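Side-chain contacts in putative uncharacterized protein (PDB 3FYM), which is of unknown function but, as a putative membrane protein with a soluble N-terminal helix-turn-helix domain, probably binds DNA: residues A[29-32]-A[33-37]; A[49-52]-A[53-57]. All coordinates share one frame; numbering follows the deposited sequence.

Both contacts are i to i+4 pairings along single helices of one helix-turn-helix domain, contact 1 on helix 30-37 and contact 2 on helix 50-60, the next helix in the chain; their centres lie about 11 Å apart. Both are partly buried. In contact 1 a zinc ion joins an exposed glutamate to a largely buried histidine, whereas contact 2 pairs a glutamate directly with an arginine. The inner sides, where the two helices meet, are mainly apolar: Ile36 packs on Phe53 and Ile54, and Leu33 lies against Tyr57. The polar exception is the Glu37 carboxylate, which probably hydrogen-bonds the Tyr57 hydroxyl. Contact 2 sits nearer the centre of the chain, contact 1 further out.

Contact 1: residues A[29-32]-A[33-37]; sequences KREM and LVHIE. With ZN (zinc ion), chain B.
Glu31 and His35, on helix 30-37 of the helix-turn-helix domain, share a zinc ion in an i to i+4 Glu/His site: Glu31 OE2 binds it at 1.9 Å and His35 NE2 at 2.0 Å. Water 1 is a third ligand. Glu31 OE1 stays 4.1 Å from the zinc, so the glutamate binds through one oxygen. The two side chains run side by side, pointing the same way, with carboxylate and ring planes 66° apart. Glu31 gets there with CG anti to its backbone N (chi1 173°) and an extended chain, while His35 swings its ring back over the preceding turn, where Glu31 O lies 3.2 Å above one face, toward the rim. At the ring edge, in plane, comes Met32 SD, 3.8 Å from His35 CD2; the bent methionine chain also reaches Leu44 and Pro45. The other ring nitrogen, ND1, hydrogen-bonds Glu40, a second-shell carboxylate that helps fix the ring's rotation. The backbone bond from His35 N to Glu31 O (3.0 Å) belongs to the turn that brings both ligands onto one side. With ND1 on a carboxylate and NE2 on the metal, the imidazole is probably polarised toward imidazolate, which would strengthen its hold on zinc.

Contact 2: residues A[49-52]-A[53-57]; sequences YSEG and FIRKY
The Phe53 ring takes Tyr49 CB over the centre of one face, 3.9 Å above the plane, in a CH-pi contact only 13° off the ring normal. Phe53 CZ in turn comes to the edge of the Tyr49 ring, near its plane, 4.2 Å from Tyr49 CD1, so the two aromatic side chains slant past each other without stacking. Phe53 owes this position to a CG anti to its carbonyl carbon (chi1 -69°), which turns the ring back toward the start of the helix and sets CG 3.4 Å from Tyr49 O. That oxygen also accepts the bond from Phe53 N. The third flat group, the Arg55 guanidinium, meets Glu51 OE2 at its edge: the salt bridge from Arg55 NH1 to Glu51 OE2 measures 3.0 Å and uses the anti lone pair of the carboxylate. One bond joins the two groups, whose planes are 40° apart. It is an i to i+4 pair in helix 50-60 of the helix-turn-helix domain. Both side chains also touch Ile69 of helix 65-71, and Arg55 NH2 hydrogen-bonds Asn66, its stronger polar partner, so both terminal nitrogens are engaged. On the inner side, Ile54 CG1 lies 3.4 Å from Ser50 O, and the side chain touches Ile36 of helix 30-37 and Leu68 of helix 65-71. Ser50 OG turns back to hydrogen-bond Lys47 O.

Contact 1: residues A[29-32]-A[33-37]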
loop_
_atom_site.group_PDB
_atom_site.type_symbol
_atom_site.label_atom_id
_atom_site.label_comp_id
_atom_site.label_asym_id
_atom_site.label_seq_id
_atom_site.Cartn_x
_atom_site.Cartn_y
_atom_site.Cartn_z
ATOM N N LYS A 29 -1.832 -10.436 -1.458
ATOM C CA LYS A 29 -0.863 -11.425 -1.003
ATOM C C LYS A 29 0.270 -10.748 -0.262
ATOM O O LYS A 29 0.722 -9.643 -0.601
ATOM C CB LYS A 29 -0.280 -12.221 -2.168
ATOM C CG LYS A 29 -1.200 -13.330 -2.676
ATOM C CD LYS A 29 -0.510 -14.123 -3.771
ATOM C CE LYS A 29 -1.409 -15.194 -4.401
ATOM N NZ LYS A 29 -0.840 -16.537 -4.070
ATOM N N ARG A 30 0.802 -11.446 0.745
ATOM C CA ARG A 30 1.849 -10.899 1.614
ATOM C C ARG A 30 3.033 -10.414 0.810
ATOM O O ARG A 30 3.612 -9.409 1.181
ATOM C CB ARG A 30 2.313 -11.807 2.787
ATOM C CG ARG A 30 3.069 -12.971 2.371
ATOM C CD ARG A 30 3.402 -13.846 3.520
ATOM N NE ARG A 30 4.123 -13.356 4.697
ATOM C CZ ARG A 30 3.661 -13.215 5.928
ATOM N NH1 ARG A 30 2.402 -13.422 6.206
ATOM N NH2 ARG A 30 4.503 -12.801 6.900
ATOM N N GLU A 31 3.427 -11.125 -0.245
ATOM C CA GLU A 31 4.556 -10.660 -1.055
ATOM C C GLU A 31 4.338 -9.241 -1.505
ATOM O O GLU A 31 5.256 -8.412 -1.510
ATOM C CB GLU A 31 4.736 -11.580 -2.262
ATOM C CG GLU A 31 5.762 -11.116 -3.259
ATOM C CD GLU A 31 5.830 -11.872 -4.554
ATOM O OE1 GLU A 31 5.120 -12.882 -4.697
ATOM O OE2 GLU A 31 6.573 -11.465 -5.479
ATOM N N MET A 32 3.134 -8.957 -1.982
ATOM C CA MET A 32 2.817 -7.658 -2.521
ATOM C C MET A 32 2.687 -6.614 -1.428
ATOM O O MET A 32 3.101 -5.475 -1.609
ATOM C CB MET A 32 1.562 -7.721 -3.398
ATOM C CG MET A 32 1.635 -8.776 -4.473
ATOM S SD MET A 32 3.121 -8.617 -5.489
ATOM C CE MET A 32 3.111 -10.241 -6.295
ATOM N N LEU A 33 2.132 -6.995 -0.269
ATOM C CA LEU A 33 2.108 -6.086 0.872
ATOM C C LEU A 33 3.531 -5.682 1.261
ATOM O O LEU A 33 3.766 -4.501 1.553
ATOM C CB LEU A 33 1.393 -6.742 2.079
ATOM C CG LEU A 33 -0.103 -7.003 1.860
ATOM C CD1 LEU A 33 -0.679 -7.865 2.984
ATOM C CD2 LEU A 33 -0.910 -5.706 1.754
ATOM N N VAL A 34 4.465 -6.617 1.315
ATOM C CA VAL A 34 5.857 -6.279 1.632
ATOM C C VAL A 34 6.448 -5.403 0.592
ATOM O O VAL A 34 7.168 -4.452 0.882
ATOM C CB VAL A 34 6.652 -7.565 1.905
ATOM C CG1 VAL A 34 8.144 -7.252 2.059
ATOM C CG2 VAL A 34 6.131 -8.262 3.172
ATOM N N HIS A 35 6.165 -5.687 -0.715
ATOM C CA HIS A 35 6.634 -4.752 -1.751
ATOM C C HIS A 35 6.098 -3.342 -1.502
ATOM O O HIS A 35 6.881 -2.375 -1.578
ATOM C CB HIS A 35 6.290 -5.215 -3.148
ATOM C CG HIS A 35 6.994 -6.430 -3.637
ATOM N ND1 HIS A 35 8.342 -6.635 -3.409
ATOM C CD2 HIS A 35 6.603 -7.472 -4.348
ATOM C CE1 HIS A 35 8.681 -7.796 -3.977
ATOM N NE2 HIS A 35 7.642 -8.357 -4.587
ATOM N N ILE A 36 4.826 -3.208 -1.175
ATOM C CA ILE A 36 4.323 -1.842 -0.901
ATOM C C ILE A 36 5.017 -1.214 0.279
ATOM O O ILE A 36 5.380 -0.040 0.236
ATOM C CB ILE A 36 2.797 -1.907 -0.711
ATOM C CG1 ILE A 36 2.166 -2.452 -1.991
ATOM C CG2 ILE A 36 2.242 -0.552 -0.289
ATOM C CD1 ILE A 36 0.791 -2.996 -1.879
ATOM N N GLU A 37 5.241 -1.977 1.368
ATOM C CA GLU A 37 5.863 -1.415 2.572
ATOM C C GLU A 37 7.270 -0.896 2.268
ATOM O O GLU A 37 7.750 -0.016 2.961
ATOM C CB GLU A 37 5.914 -2.443 3.717
ATOM C CG GLU A 37 4.542 -2.755 4.255
ATOM C CD GLU A 37 4.490 -3.694 5.445
ATOM O OE1 GLU A 37 5.492 -4.319 5.798
ATOM O OE2 GLU A 37 3.370 -3.800 6.018
HETATM ZN ZN ZN B . 7.790 -9.997 -5.672
HETATM O O HOH W 1 7.444 -9.596 -7.593
#

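Contact 2: residues A[49-52]-A[53-57]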
loop_
_atom_site.group_PDB
_atom_site.type_symbol
_atom_site.label_atom_id
_atom_site.label_comp_id
_atom_site.label_asym_id
_atom_site.label_seq_id
_atom_site.Cartn_x
_atom_site.Cartn_y
_atom_site.Cartn_z
ATOM N N TYR A 49 -1.764 -1.172 -10.357
ATOM C CA TYR A 49 -2.537 -1.454 -9.131
ATOM C C TYR A 49 -1.932 -0.844 -7.883
ATOM O O TYR A 49 -2.480 -1.024 -6.815
ATOM C CB TYR A 49 -2.725 -2.971 -8.958
ATOM C CG TYR A 49 -3.459 -3.684 -10.039
ATOM C CD1 TYR A 49 -3.354 -5.087 -10.107
ATOM C CD2 TYR A 49 -4.217 -3.047 -10.983
ATOM C CE1 TYR A 49 -4.002 -5.794 -11.074
ATOM C CE2 TYR A 49 -4.883 -3.790 -11.971
ATOM C CZ TYR A 49 -4.777 -5.155 -12.006
ATOM O OH TYR A 49 -5.400 -5.909 -12.992
ATOM N N SER A 50 -0.786 -0.160 -8.020
ATOM C CA SER A 50 -0.117 0.381 -6.824
ATOM C C SER A 50 -1.049 1.198 -5.959
ATOM O O SER A 50 -1.127 0.989 -4.726
ATOM C CB SER A 50 1.090 1.220 -7.232
ATOM O OG SER A 50 2.120 0.518 -7.842
ATOM N N GLU A 51 -1.725 2.169 -6.553
ATOM C CA GLU A 51 -2.636 3.002 -5.764
ATOM C C GLU A 51 -3.742 2.195 -5.148
ATOM O O GLU A 51 -4.075 2.388 -3.971
ATOM C CB GLU A 51 -3.204 4.139 -6.636
ATOM C CG GLU A 51 -4.122 5.012 -5.824
ATOM C CD GLU A 51 -4.625 6.241 -6.532
ATOM O OE1 GLU A 51 -4.172 6.614 -7.589
ATOM O OE2 GLU A 51 -5.460 6.909 -5.980
ATOM N N GLY A 52 -4.367 1.287 -5.931
ATOM C CA GLY A 52 -5.437 0.504 -5.370
ATOM C C GLY A 52 -4.987 -0.379 -4.209
ATOM O O GLY A 52 -5.764 -0.557 -3.248
ATOM N N PHE A 53 -3.803 -0.922 -4.278
ATOM C CA PHE A 53 -3.265 -1.699 -3.150
ATOM C C PHE A 53 -3.056 -0.808 -1.930
ATOM O O PHE A 53 -3.394 -1.190 -0.795
ATOM C CB PHE A 53 -1.981 -2.395 -3.507
ATOM C CG PHE A 53 -2.058 -3.514 -4.481
ATOM C CD1 PHE A 53 -0.944 -3.933 -5.167
ATOM C CD2 PHE A 53 -3.209 -4.204 -4.716
ATOM C CE1 PHE A 53 -0.940 -5.045 -5.977
ATOM C CE2 PHE A 53 -3.206 -5.334 -5.544
ATOM C CZ PHE A 53 -2.076 -5.732 -6.182
ATOM N N ILE A 54 -2.432 0.354 -2.135
ATOM C CA ILE A 54 -2.243 1.307 -1.027
ATOM C C ILE A 54 -3.579 1.665 -0.414
ATOM O O ILE A 54 -3.702 1.754 0.805
ATOM C CB ILE A 54 -1.481 2.543 -1.536
ATOM C CG1 ILE A 54 -0.005 2.212 -1.805
ATOM C CG2 ILE A 54 -1.577 3.707 -0.554
ATOM C CD1 ILE A 54 0.709 3.250 -2.628
ATOM N N ARG A 55 -4.573 1.923 -1.240
ATOM C CA ARG A 55 -5.903 2.306 -0.773
ATOM C C ARG A 55 -6.533 1.225 0.102
ATOM O O ARG A 55 -7.101 1.524 1.162
ATOM C CB ARG A 55 -6.790 2.615 -1.975
ATOM C CG ARG A 55 -8.179 3.016 -1.696
ATOM C CD ARG A 55 -8.946 3.381 -2.977
ATOM N NE ARG A 55 -8.260 4.502 -3.673
ATOM C CZ ARG A 55 -8.371 5.772 -3.288
ATOM N NH1 ARG A 55 -7.693 6.676 -3.919
ATOM N NH2 ARG A 55 -9.145 6.107 -2.286
ATOM N N LYS A 56 -6.437 -0.026 -0.330
ATOM C CA LYS A 56 -7.040 -1.089 0.452
ATOM C C LYS A 56 -6.303 -1.271 1.771
ATOM O O LYS A 56 -6.921 -1.464 2.819
ATOM C CB LYS A 56 -7.052 -2.370 -0.383
ATOM C CG LYS A 56 -7.779 -3.493 0.323
ATOM C CD LYS A 56 -9.224 -3.172 0.647
ATOM C CE LYS A 56 -9.962 -4.341 1.269
ATOM N NZ LYS A 56 -11.424 -4.039 1.314
ATOM N N TYR A 57 -4.965 -1.248 1.733
ATOM C CA TYR A 57 -4.158 -1.307 2.949
ATOM C C TYR A 57 -4.592 -0.203 3.898
ATOM O O TYR A 57 -4.925 -0.437 5.073
ATOM C CB TYR A 57 -2.700 -1.309 2.542
ATOM C CG TYR A 57 -1.640 -1.547 3.561
ATOM C CD1 TYR A 57 -1.742 -1.242 4.918
ATOM C CD2 TYR A 57 -0.417 -2.068 3.156
ATOM C CE1 TYR A 57 -0.757 -1.446 5.805
ATOM C CE2 TYR A 57 0.628 -2.286 4.050
ATOM C CZ TYR A 57 0.474 -1.971 5.370
ATOM O OH TYR A 57 1.423 -2.163 6.306
#